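Local coordinates for protein transcriptional regulator ComR (Streptococcus vestibularis F0396, PDB 6HU8) that probably binds DNA through an N-terminal HTH domain and, as a competence regulator of the RNPP family, couples transcription to a signalling peptide sensed by its TPR domain, at residues 10-13 and 14-17; 72-76 and 77-81; 94-97 and 98-101; 223-226 and 227-230. All coordinates share one frame; numbering follows the deposited sequence.

Contact 1. Residues 10-13 and 14-17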
loop_
_atom_site.group_PDB
_atom_site.type_symbol
_atom_site.label_atom_id
_atom_site.label_comp_id
_atom_site.label_asym_id
_atom_site.label_seq_id
_atom_site.Cartn_x
_atom_site.Cartn_y
_atom_site.Cartn_z
ATOM N N ARG A 10 -19.749 -0.191 -24.416
ATOM C CA ARG A 10 -19.793 -1.559 -24.945
ATOM C C ARG A 10 -20.131 -2.560 -23.857
ATOM O O ARG A 10 -20.915 -3.484 -24.063
ATOM C CB ARG A 10 -18.465 -1.936 -25.596
ATOM C CG ARG A 10 -18.399 -1.556 -27.053
ATOM C CD ARG A 10 -17.083 -1.954 -27.665
ATOM N NE ARG A 10 -16.584 -0.914 -28.563
ATOM C CZ ARG A 10 -15.552 -0.115 -28.296
ATOM N NH1 ARG A 10 -15.183 0.797 -29.188
ATOM N NH2 ARG A 10 -14.873 -0.233 -27.150
ATOM N N ILE A 11 -19.525 -2.371 -22.693
ATOM C CA ILE A 11 -19.804 -3.217 -21.553
ATOM C C ILE A 11 -21.261 -3.081 -21.136
ATOM O O ILE A 11 -21.961 -4.080 -20.922
ATOM C CB ILE A 11 -18.890 -2.864 -20.371
ATOM C CG1 ILE A 11 -17.445 -3.304 -20.666
ATOM C CG2 ILE A 11 -19.405 -3.506 -19.101
ATOM C CD1 ILE A 11 -16.411 -2.723 -19.684
ATOM N N LYS A 12 -21.702 -1.834 -21.011
ATOM C CA LYS A 12 -23.062 -1.552 -20.589
ATOM C C LYS A 12 -24.087 -2.094 -21.584
ATOM O O LYS A 12 -25.122 -2.646 -21.177
ATOM C CB LYS A 12 -23.262 -0.045 -20.401
ATOM C CG LYS A 12 -24.659 0.342 -19.908
ATOM C CD LYS A 12 -24.662 1.776 -19.403
ATOM C CE LYS A 12 -25.601 2.664 -20.200
ATOM N NZ LYS A 12 -27.010 2.563 -19.720
ATOM N N THR A 13 -23.813 -1.933 -22.878
ATOM C CA THR A 13 -24.759 -2.386 -23.896
ATOM C C THR A 13 -24.904 -3.901 -23.861
ATOM O O THR A 13 -26.015 -4.424 -23.950
ATOM C CB THR A 13 -24.347 -1.930 -25.308
ATOM O OG1 THR A 13 -24.432 -0.505 -25.378
ATOM C CG2 THR A 13 -25.277 -2.514 -26.360
ATOM N N GLU A 14 -23.798 -4.605 -23.684
ATOM C CA GLU A 14 -23.852 -6.065 -23.676
ATOM C C GLU A 14 -24.513 -6.611 -22.406
ATOM O O GLU A 14 -25.272 -7.586 -22.460
ATOM C CB GLU A 14 -22.452 -6.649 -23.825
ATOM C CG GLU A 14 -22.417 -8.159 -23.851
ATOM C CD GLU A 14 -23.104 -8.732 -25.077
ATOM O OE1 GLU A 14 -23.779 -9.776 -24.944
ATOM O OE2 GLU A 14 -22.965 -8.136 -26.173
ATOM N N ARG A 15 -24.206 -5.996 -21.264
ATOM C CA ARG A 15 -24.857 -6.369 -20.014
ATOM C C ARG A 15 -26.378 -6.247 -20.147
ATOM O O ARG A 15 -27.124 -7.166 -19.776
ATOM C CB ARG A 15 -24.354 -5.494 -18.854
ATOM C CG ARG A 15 -24.979 -5.864 -17.509
ATOM C CD ARG A 15 -24.479 -5.020 -16.345
ATOM N NE ARG A 15 -24.654 -3.580 -16.557
ATOM C CZ ARG A 15 -25.812 -2.930 -16.465
ATOM N NH1 ARG A 15 -26.936 -3.588 -16.200
ATOM N NH2 ARG A 15 -25.857 -1.617 -16.666
ATOM N N GLU A 16 -26.829 -5.109 -20.670
ATOM C CA GLU A 16 -28.262 -4.848 -20.825
ATOM C C GLU A 16 -28.873 -5.786 -21.846
ATOM O O GLU A 16 -29.958 -6.309 -21.646
ATOM C CB GLU A 16 -28.508 -3.399 -21.236
ATOM C CG GLU A 16 -28.387 -2.433 -20.065
ATOM C CD GLU A 16 -28.384 -0.978 -20.495
ATOM O OE1 GLU A 16 -28.370 -0.712 -21.719
ATOM O OE2 GLU A 16 -28.389 -0.105 -19.598
ATOM N N CYS A 17 -28.150 -6.004 -22.936
ATOM C CA CYS A 17 -28.550 -6.967 -23.948
ATOM C C CYS A 17 -28.868 -8.322 -23.312
ATOM O O CYS A 17 -29.792 -9.001 -23.725
ATOM C CB CYS A 17 -27.437 -7.114 -24.992
ATOM S SG CYS A 17 -27.980 -7.786 -26.556
#

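Contact 2. Residues 72-76 and 77-81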
loop_
_atom_site.group_PDB
_atom_site.type_symbol
_atom_site.label_atom_id
_atom_site.label_comp_id
_atom_site.label_asym_id
_atom_site.label_seq_id
_atom_site.Cartn_x
_atom_site.Cartn_y
_atom_site.Cartn_z
ATOM N N ILE A 72 -6.564 -1.320 -23.435
ATOM C CA ILE A 72 -6.377 -0.968 -22.028
ATOM C C ILE A 72 -4.951 -1.229 -21.567
ATOM O O ILE A 72 -4.666 -1.187 -20.367
ATOM C CB ILE A 72 -7.307 -1.752 -21.097
ATOM C CG1 ILE A 72 -7.128 -3.252 -21.333
ATOM C CG2 ILE A 72 -8.744 -1.310 -21.295
ATOM C CD1 ILE A 72 -7.759 -4.109 -20.268
ATOM N N GLU A 73 -4.052 -1.512 -22.505
ATOM C CA GLU A 73 -2.702 -1.867 -22.103
ATOM C C GLU A 73 -1.852 -0.643 -21.756
ATOM O O GLU A 73 -2.019 0.457 -22.302
ATOM C CB GLU A 73 -2.016 -2.703 -23.187
ATOM C CG GLU A 73 -1.528 -1.927 -24.378
ATOM C CD GLU A 73 -1.015 -2.855 -25.455
ATOM O OE1 GLU A 73 -1.558 -3.976 -25.566
ATOM O OE2 GLU A 73 -0.074 -2.475 -26.183
ATOM N N ILE A 74 -0.929 -0.875 -20.832
ATOM C CA ILE A 74 -0.131 0.163 -20.216
ATOM C C ILE A 74 1.310 0.010 -20.698
ATOM O O ILE A 74 1.845 -1.094 -20.716
ATOM C CB ILE A 74 -0.229 0.063 -18.675
ATOM C CG1 ILE A 74 -1.702 0.001 -18.243
ATOM C CG2 ILE A 74 0.504 1.210 -17.991
ATOM C CD1 ILE A 74 -1.887 -0.313 -16.761
ATOM N N PRO A 75 1.924 1.113 -21.141
ATOM C CA PRO A 75 3.298 1.051 -21.666
ATOM C C PRO A 75 4.326 0.576 -20.628
ATOM O O PRO A 75 4.168 0.852 -19.439
ATOM C CB PRO A 75 3.581 2.501 -22.083
ATOM C CG PRO A 75 2.225 3.112 -22.313
ATOM C CD PRO A 75 1.312 2.445 -21.312
ATOM N N ASP A 76 5.366 -0.120 -21.082
ATOM C CA ASP A 76 6.451 -0.556 -20.205
ATOM C C ASP A 76 7.051 0.619 -19.431
ATOM O O ASP A 76 7.459 0.464 -18.294
ATOM C CB ASP A 76 7.556 -1.260 -21.008
ATOM C CG ASP A 76 7.150 -2.647 -21.478
ATOM O OD1 ASP A 76 6.129 -3.171 -20.981
ATOM O OD2 ASP A 76 7.863 -3.223 -22.329
ATOM N N THR A 77 7.091 1.785 -20.063
ATOM C CA THR A 77 7.659 2.990 -19.467
ATOM C C THR A 77 6.950 3.409 -18.165
ATOM O O THR A 77 7.584 3.899 -17.224
ATOM C CB THR A 77 7.593 4.155 -20.464
ATOM O OG1 THR A 77 6.265 4.231 -20.996
ATOM C CG2 THR A 77 8.576 3.945 -21.617
ATOM N N TYR A 78 5.633 3.223 -18.125
ATOM C CA TYR A 78 4.885 3.521 -16.905
ATOM C C TYR A 78 5.382 2.651 -15.761
ATOM O O TYR A 78 5.709 3.142 -14.673
ATOM C CB TYR A 78 3.384 3.303 -17.095
ATOM C CG TYR A 78 2.668 3.274 -15.760
ATOM C CD1 TYR A 78 2.401 4.454 -15.078
ATOM C CD2 TYR A 78 2.311 2.073 -15.161
ATOM C CE1 TYR A 78 1.760 4.443 -13.846
ATOM C CE2 TYR A 78 1.675 2.046 -13.920
ATOM C CZ TYR A 78 1.402 3.236 -13.271
ATOM O OH TYR A 78 0.770 3.233 -12.045
ATOM N N TYR A 79 5.429 1.349 -16.011
ATOM C CA TYR A 79 5.849 0.414 -14.985
ATOM C C TYR A 79 7.263 0.705 -14.513
ATOM O O TYR A 79 7.555 0.544 -13.347
ATOM C CB TYR A 79 5.736 -1.024 -15.486
ATOM C CG TYR A 79 4.308 -1.450 -15.664
ATOM C CD1 TYR A 79 3.474 -1.596 -14.564
ATOM C CD2 TYR A 79 3.781 -1.684 -16.932
ATOM C CE1 TYR A 79 2.164 -1.976 -14.713
ATOM C CE2 TYR A 79 2.467 -2.066 -17.092
ATOM C CZ TYR A 79 1.662 -2.209 -15.978
ATOM O OH TYR A 79 0.351 -2.588 -16.125
ATOM N N GLU A 80 8.136 1.152 -15.411
ATOM C CA GLU A 80 9.507 1.467 -15.015
ATOM C C GLU A 80 9.534 2.647 -14.059
ATOM O O GLU A 80 10.257 2.632 -13.062
ATOM C CB GLU A 80 10.377 1.776 -16.242
ATOM C CG GLU A 80 10.588 0.592 -17.168
ATOM C CD GLU A 80 11.156 1.004 -18.525
ATOM O OE1 GLU A 80 11.817 2.067 -18.599
ATOM O OE2 GLU A 80 10.923 0.277 -19.517
ATOM N N MET A 81 8.738 3.670 -14.363
ATOM C CA MET A 81 8.689 4.858 -13.516
ATOM C C MET A 81 7.972 4.587 -12.196
ATOM O O MET A 81 8.365 5.118 -11.153
ATOM C CB MET A 81 8.014 6.011 -14.248
ATOM C CG MET A 81 8.786 6.476 -15.466
ATOM S SD MET A 81 7.934 7.782 -16.360
ATOM C CE MET A 81 7.974 9.108 -15.161
#

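Contact 3. Residues 94-97 and 98-101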
loop_
_atom_site.group_PDB
_atom_site.type_symbol
_atom_site.label_atom_id
_atom_site.label_comp_id
_atom_site.label_asym_id
_atom_site.label_seq_id
_atom_site.Cartn_x
_atom_site.Cartn_y
_atom_site.Cartn_z
ATOM N N LYS A 94 12.760 15.765 4.183
ATOM C CA LYS A 94 11.772 16.540 3.448
ATOM C C LYS A 94 12.227 16.973 2.048
ATOM O O LYS A 94 11.396 17.347 1.218
ATOM C CB LYS A 94 11.358 17.746 4.294
ATOM C CG LYS A 94 10.598 17.313 5.552
ATOM C CD LYS A 94 10.557 18.377 6.639
ATOM C CE LYS A 94 9.869 17.825 7.883
ATOM N NZ LYS A 94 9.177 18.873 8.689
ATOM N N GLU A 95 13.523 16.896 1.765
ATOM C CA GLU A 95 13.983 17.157 0.399
ATOM C C GLU A 95 13.766 15.923 -0.493
ATOM O O GLU A 95 13.512 16.038 -1.701
ATOM C CB GLU A 95 15.456 17.580 0.385
ATOM C CG GLU A 95 16.112 17.465 -0.988
ATOM C CD GLU A 95 16.991 18.655 -1.324
ATOM O OE1 GLU A 95 17.440 19.345 -0.383
ATOM O OE2 GLU A 95 17.221 18.906 -2.531
ATOM N N ARG A 96 13.861 14.743 0.114
ATOM C CA ARG A 96 13.562 13.492 -0.577
ATOM C C ARG A 96 12.051 13.359 -0.785
ATOM O O ARG A 96 11.595 12.928 -1.843
ATOM C CB ARG A 96 14.099 12.289 0.208
ATOM C CG ARG A 96 15.621 12.215 0.291
ATOM C CD ARG A 96 16.072 10.966 1.044
ATOM N NE ARG A 96 15.978 9.759 0.221
ATOM C CZ ARG A 96 17.025 9.083 -0.249
ATOM N NH1 ARG A 96 18.264 9.484 0.026
ATOM N NH2 ARG A 96 16.837 7.995 -0.990
ATOM N N VAL A 97 11.286 13.731 0.236
ATOM C CA VAL A 97 9.837 13.718 0.155
ATOM C C VAL A 97 9.367 14.559 -1.030
ATOM O O VAL A 97 8.509 14.131 -1.796
ATOM C CB VAL A 97 9.198 14.230 1.455
ATOM C CG1 VAL A 97 7.701 14.468 1.264
ATOM C CG2 VAL A 97 9.445 13.243 2.585
ATOM N N LYS A 98 9.963 15.733 -1.202
ATOM C CA LYS A 98 9.640 16.578 -2.344
ATOM C C LYS A 98 10.003 15.897 -3.660
ATOM O O LYS A 98 9.255 15.972 -4.636
ATOM C CB LYS A 98 10.356 17.924 -2.250
ATOM C CG LYS A 98 10.193 18.783 -3.490
ATOM C CD LYS A 98 11.523 19.363 -3.928
ATOM C CE LYS A 98 11.417 20.103 -5.254
ATOM N NZ LYS A 98 11.809 19.248 -6.410
ATOM N N GLN A 99 11.163 15.247 -3.684
ATOM C CA GLN A 99 11.615 14.530 -4.874
ATOM C C GLN A 99 10.605 13.473 -5.281
ATOM O O GLN A 99 10.281 13.346 -6.453
ATOM C CB GLN A 99 12.972 13.872 -4.636
ATOM C CG GLN A 99 14.157 14.740 -4.993
ATOM C CD GLN A 99 15.438 14.268 -4.330
ATOM O OE1 GLN A 99 16.304 13.680 -4.978
ATOM N NE2 GLN A 99 15.566 14.526 -3.029
ATOM N N LYS A 100 10.118 12.727 -4.291
ATOM C CA LYS A 100 9.172 11.643 -4.518
ATOM C C LYS A 100 7.823 12.174 -4.989
ATOM O O LYS A 100 7.211 11.601 -5.887
ATOM C CB LYS A 100 8.996 10.804 -3.244
ATOM C CG LYS A 100 8.397 9.424 -3.494
ATOM C CD LYS A 100 8.766 8.432 -2.395
ATOM C CE LYS A 100 8.062 7.092 -2.589
ATOM N NZ LYS A 100 8.489 6.078 -1.578
ATOM N N LEU A 101 7.356 13.264 -4.387
ATOM C CA LEU A 101 6.100 13.871 -4.819
ATOM C C LEU A 101 6.220 14.377 -6.257
ATOM O O LEU A 101 5.270 14.287 -7.035
ATOM C CB LEU A 101 5.686 15.002 -3.875
ATOM C CG LEU A 101 5.390 14.589 -2.433
ATOM C CD1 LEU A 101 5.376 15.813 -1.539
ATOM C CD2 LEU A 101 4.071 13.849 -2.339
#

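Contact 4. Residues 223-226 and 227-230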
loop_
_atom_site.group_PDB
_atom_site.type_symbol
_atom_site.label_atom_id
_atom_site.label_comp_id
_atom_site.label_asym_id
_atom_site.label_seq_id
_atom_site.Cartn_x
_atom_site.Cartn_y
_atom_site.Cartn_z
ATOM N N PHE A 223 -0.275 -6.031 21.467
ATOM C CA PHE A 223 1.112 -6.490 21.541
ATOM C C PHE A 223 1.317 -7.947 21.123
ATOM O O PHE A 223 2.468 -8.395 20.977
ATOM C CB PHE A 223 1.661 -6.258 22.951
ATOM C CG PHE A 223 1.970 -4.814 23.242
ATOM C CD1 PHE A 223 3.005 -4.177 22.590
ATOM C CD2 PHE A 223 1.207 -4.093 24.136
ATOM C CE1 PHE A 223 3.291 -2.850 22.841
ATOM C CE2 PHE A 223 1.485 -2.767 24.389
ATOM C CZ PHE A 223 2.535 -2.148 23.742
ATOM N N LYS A 224 0.223 -8.678 20.897
ATOM C CA LYS A 224 0.342 -10.063 20.442
ATOM C C LYS A 224 1.064 -10.113 19.096
ATOM O O LYS A 224 0.793 -9.299 18.215
ATOM C CB LYS A 224 -1.027 -10.738 20.339
ATOM C CG LYS A 224 -1.977 -10.118 19.303
ATOM C CD LYS A 224 -2.919 -11.167 18.716
ATOM C CE LYS A 224 -4.126 -10.526 18.033
ATOM N NZ LYS A 224 -5.018 -9.867 19.033
ATOM N N ASP A 225 2.003 -11.053 18.969
ATOM C CA ASP A 225 2.808 -11.244 17.759
ATOM C C ASP A 225 3.742 -10.071 17.410
ATOM O O ASP A 225 4.230 -10.002 16.270
ATOM C CB ASP A 225 1.907 -11.530 16.543
ATOM C CG ASP A 225 1.159 -12.842 16.669
ATOM O OD1 ASP A 225 1.747 -13.897 16.337
ATOM O OD2 ASP A 225 -0.016 -12.812 17.099
ATOM N N PHE A 226 4.003 -9.165 18.360
ATOM C CA PHE A 226 4.820 -7.990 18.039
ATOM C C PHE A 226 6.210 -8.397 17.542
ATOM O O PHE A 226 6.705 -7.842 16.561
ATOM C CB PHE A 226 4.964 -7.038 19.239
ATOM C CG PHE A 226 5.687 -5.748 18.904
ATOM C CD1 PHE A 226 7.077 -5.669 18.983
ATOM C CD2 PHE A 226 4.983 -4.624 18.504
ATOM C CE1 PHE A 226 7.743 -4.496 18.660
ATOM C CE2 PHE A 226 5.642 -3.442 18.180
ATOM C CZ PHE A 226 7.027 -3.383 18.261
ATOM N N LEU A 227 6.834 -9.370 18.202
ATOM C CA LEU A 227 8.177 -9.788 17.804
ATOM C C LEU A 227 8.124 -10.571 16.498
ATOM O O LEU A 227 9.118 -10.674 15.789
ATOM C CB LEU A 227 8.843 -10.615 18.903
ATOM C CG LEU A 227 9.107 -9.879 20.216
ATOM C CD1 LEU A 227 9.735 -10.823 21.245
ATOM C CD2 LEU A 227 10.004 -8.671 19.973
ATOM N N THR A 228 6.960 -11.116 16.170
ATOM C CA THR A 228 6.794 -11.770 14.877
ATOM C C THR A 228 6.821 -10.711 13.768
ATOM O O THR A 228 7.374 -10.938 12.681
ATOM C CB THR A 228 5.502 -12.598 14.820
ATOM O OG1 THR A 228 5.597 -13.659 15.774
ATOM C CG2 THR A 228 5.322 -13.213 13.447
ATOM N N VAL A 229 6.263 -9.539 14.060
ATOM C CA VAL A 229 6.365 -8.424 13.126
ATOM C C VAL A 229 7.813 -7.954 13.001
ATOM O O VAL A 229 8.287 -7.685 11.894
ATOM C CB VAL A 229 5.480 -7.241 13.542
ATOM C CG1 VAL A 229 5.660 -6.084 12.580
ATOM C CG2 VAL A 229 4.016 -7.665 13.602
ATOM N N ILE A 230 8.526 -7.856 14.119
ATOM C CA ILE A 230 9.946 -7.480 14.061
ATOM C C ILE A 230 10.717 -8.466 13.196
ATOM O O ILE A 230 11.550 -8.078 12.376
ATOM C CB ILE A 230 10.593 -7.419 15.474
ATOM C CG1 ILE A 230 9.895 -6.355 16.339
ATOM C CG2 ILE A 230 12.116 -7.183 15.373
ATOM C CD1 ILE A 230 10.034 -4.935 15.786
#

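Contact 1. Residues 10-13 and 14-17
Lys12 and Glu16 form an i to i+4 salt bridge on the last turns of helix 3-17, the first helix of the N-terminal Cro/C1-type helix-turn-helix domain. The two side chains approach at a slant. Glu16 runs out straight beyond CG, while Lys12 leaves the backbone with CG anti to its N (chi1 -178°) and then bends at its last two torsions, which swings the ammonium over to the carboxylate. NZ lies 3.0 Å from Glu16 OE2 and meets that oxygen on its syn side, 27° out of the carboxylate plane. Along the shared backbone the regular i to i+4 bonds continue, Glu16 N to Lys12 O at 3.0 Å.

Arg15 stays out of this pair. Its guanidinium slants past the aliphatic part of Lys12; NE forms a salt bridge with Glu41, which probably balances its charge, and NH1 bonds to Met20 O. On the inner face, Ile11 packs against Leu37 and Ile40 of helix 34-41 and Leu52 and Ile55 of helix 49-59, joining this helix to the rest of the domain. The nearest approach of the two basic side chains is Lys12 CG to Arg15 NH2, 4.0 Å.

Contact 2. Residues 72-76 and 77-81
Ile74 meets two consecutive tyrosines at the start of helix 76-87, where an extended linker turns into the first helix of the tetratricopeptide region and Pro75 takes the N-cap position. Its two branches divide the work. CG2 lies beside Tyr78, 3.5 Å from CD2, the two side chains pointing the same way; CD1 reaches the phenol end of Tyr79, 3.3 Å from OH, with the chains crossing at about a right angle. CG2 stands opposite the backbone N and CG1 next to that N (chi1 -51°), which sends the branches to different rings. The rings themselves also touch, since Tyr78 CD2 sits 3.9 Å above the plane of Tyr79, offset toward the rim.

Around this cluster, Pro75 supplies both carbon and carbonyl. Its CB lies 3.4 Å from Thr77 OG1, and its O receives a weak bond from Tyr78 N; the regular Glu80 N to Asp76 O bond follows.

Farther out, Tyr78 is positioned by a hydrogen bond from its OH to Glu119 and by packing on Val107 and Leu115, while Ile74 leans on Pro116. Glu80, with CG beside its own backbone N and the chain extended beyond it, passes close to the carbonyl of Asp76, its CG 3.3 Å from Asp76 O.

Contact 3. Residues 94-97 and 98-101
The first two turns of helix 94-111, in the tetratricopeptide region, show how a glutamine can fold back on its own helix and add a second bond to a backbone carbonyl. Gln99 NE2 donates to Glu95 O at 2.9 Å in a nearly straight bond (N-H...O 175°), and the acceptor lies in the plane of the amide. The same oxygen takes the regular helical bond from Gln99 N at 3.2 Å. The two donors reach it from opposite faces of the carbonyl plane, both well out of that plane, so one residue grips Glu95 O from both sides, which helps to set the rotation of the amide.

A chain extended beyond CG carries the Gln99 amide back along the helix, where NE2 also passes 3.6 Å from Glu95 CG. The carboxylate of Glu95 is turned almost perpendicular to the amide, and the Arg96 guanidinium plane is 48° from that of the Gln99 amide. Arg96 is itself directed to the preceding loop, where NE bonds to Pro89 O, while Lys100 NZ reaches Phe88 O. Before the first turn, Asp93 OD1 accepts a bond from Arg96 N.

Elsewhere on the helix surface Leu101 packs on Leu130 of helix 117-131. Val97 and Leu101 run side by side, one turn apart, and the methyls Val97 CG1 and Leu101 CD1 meet at 3.9 Å.

Contact 4. Residues 223-226 and 227-230
Residues 223-226 make a type II beta turn, closed by Phe226 N to Phe223 O, and the chain passes from it straight into helix 226-240. Asp225 takes the positive phi (65°) found at the third position of such a turn and is also the N-cap of the helix. The first helical bonds follow at once: Asp225 O accepts from Val229 N at 3.0 Å, in the carbonyl plane, and more weakly from Thr228 N, while Phe226 O accepts from Ile230 N at 3.0 Å. The Asp225 side chain makes no capping bond; it lies alongside Thr228, pointing the same way, with OD1 3.9 Å from Thr228 OG1.

The main side-chain contact is Phe226 with Ile230, one turn on. A chi1 of -174° puts the phenyl ring opposite the backbone N; it projects outward from the helix, leaning somewhat toward the next turn, and is crossed at a slant by Ile230, whose CG1 and CD1 both lie 3.7 Å from Phe226 CE1. Leu227 makes a looser contact, its CD2 4.3 Å from Phe226 CD1. The CG2 methyl of Val229 lies near the N-cap carbonyl, 3.6 Å from Asp225 O.

Beyond the turn, the Phe226 ring stacks with Tyr256 of helix 246-261 and touches Ile218 of helix 200-219, while Val229 faces Ile213 and Ala214. Ile230 packs on Val249. The first turn of helix 226-240 thus packs on both its preceding and its following helix, consistent with the stacked helices of a tetratricopeptide superhelix.

The four contacts follow one another along a single, almost wholly helical chain, and each is built from side chains within a turn or so. Contact 1 lies in the helix-turn-helix region, while contacts 2, 3 and 4 mark the tetratricopeptide part from its entry onward. Contacts 1 and 2 are 29 Å apart between centres, but their nearest atoms come to about 8 Å. Contacts 2 and 3, on successive helices, have centres 23 Å apart. The centre of contact 4 lies 31 Å from that of contact 3 and 49 Å from that of contact 1, across the chain's centre from the latter. None touches another, and the structure is the apo form, without a bound peptide.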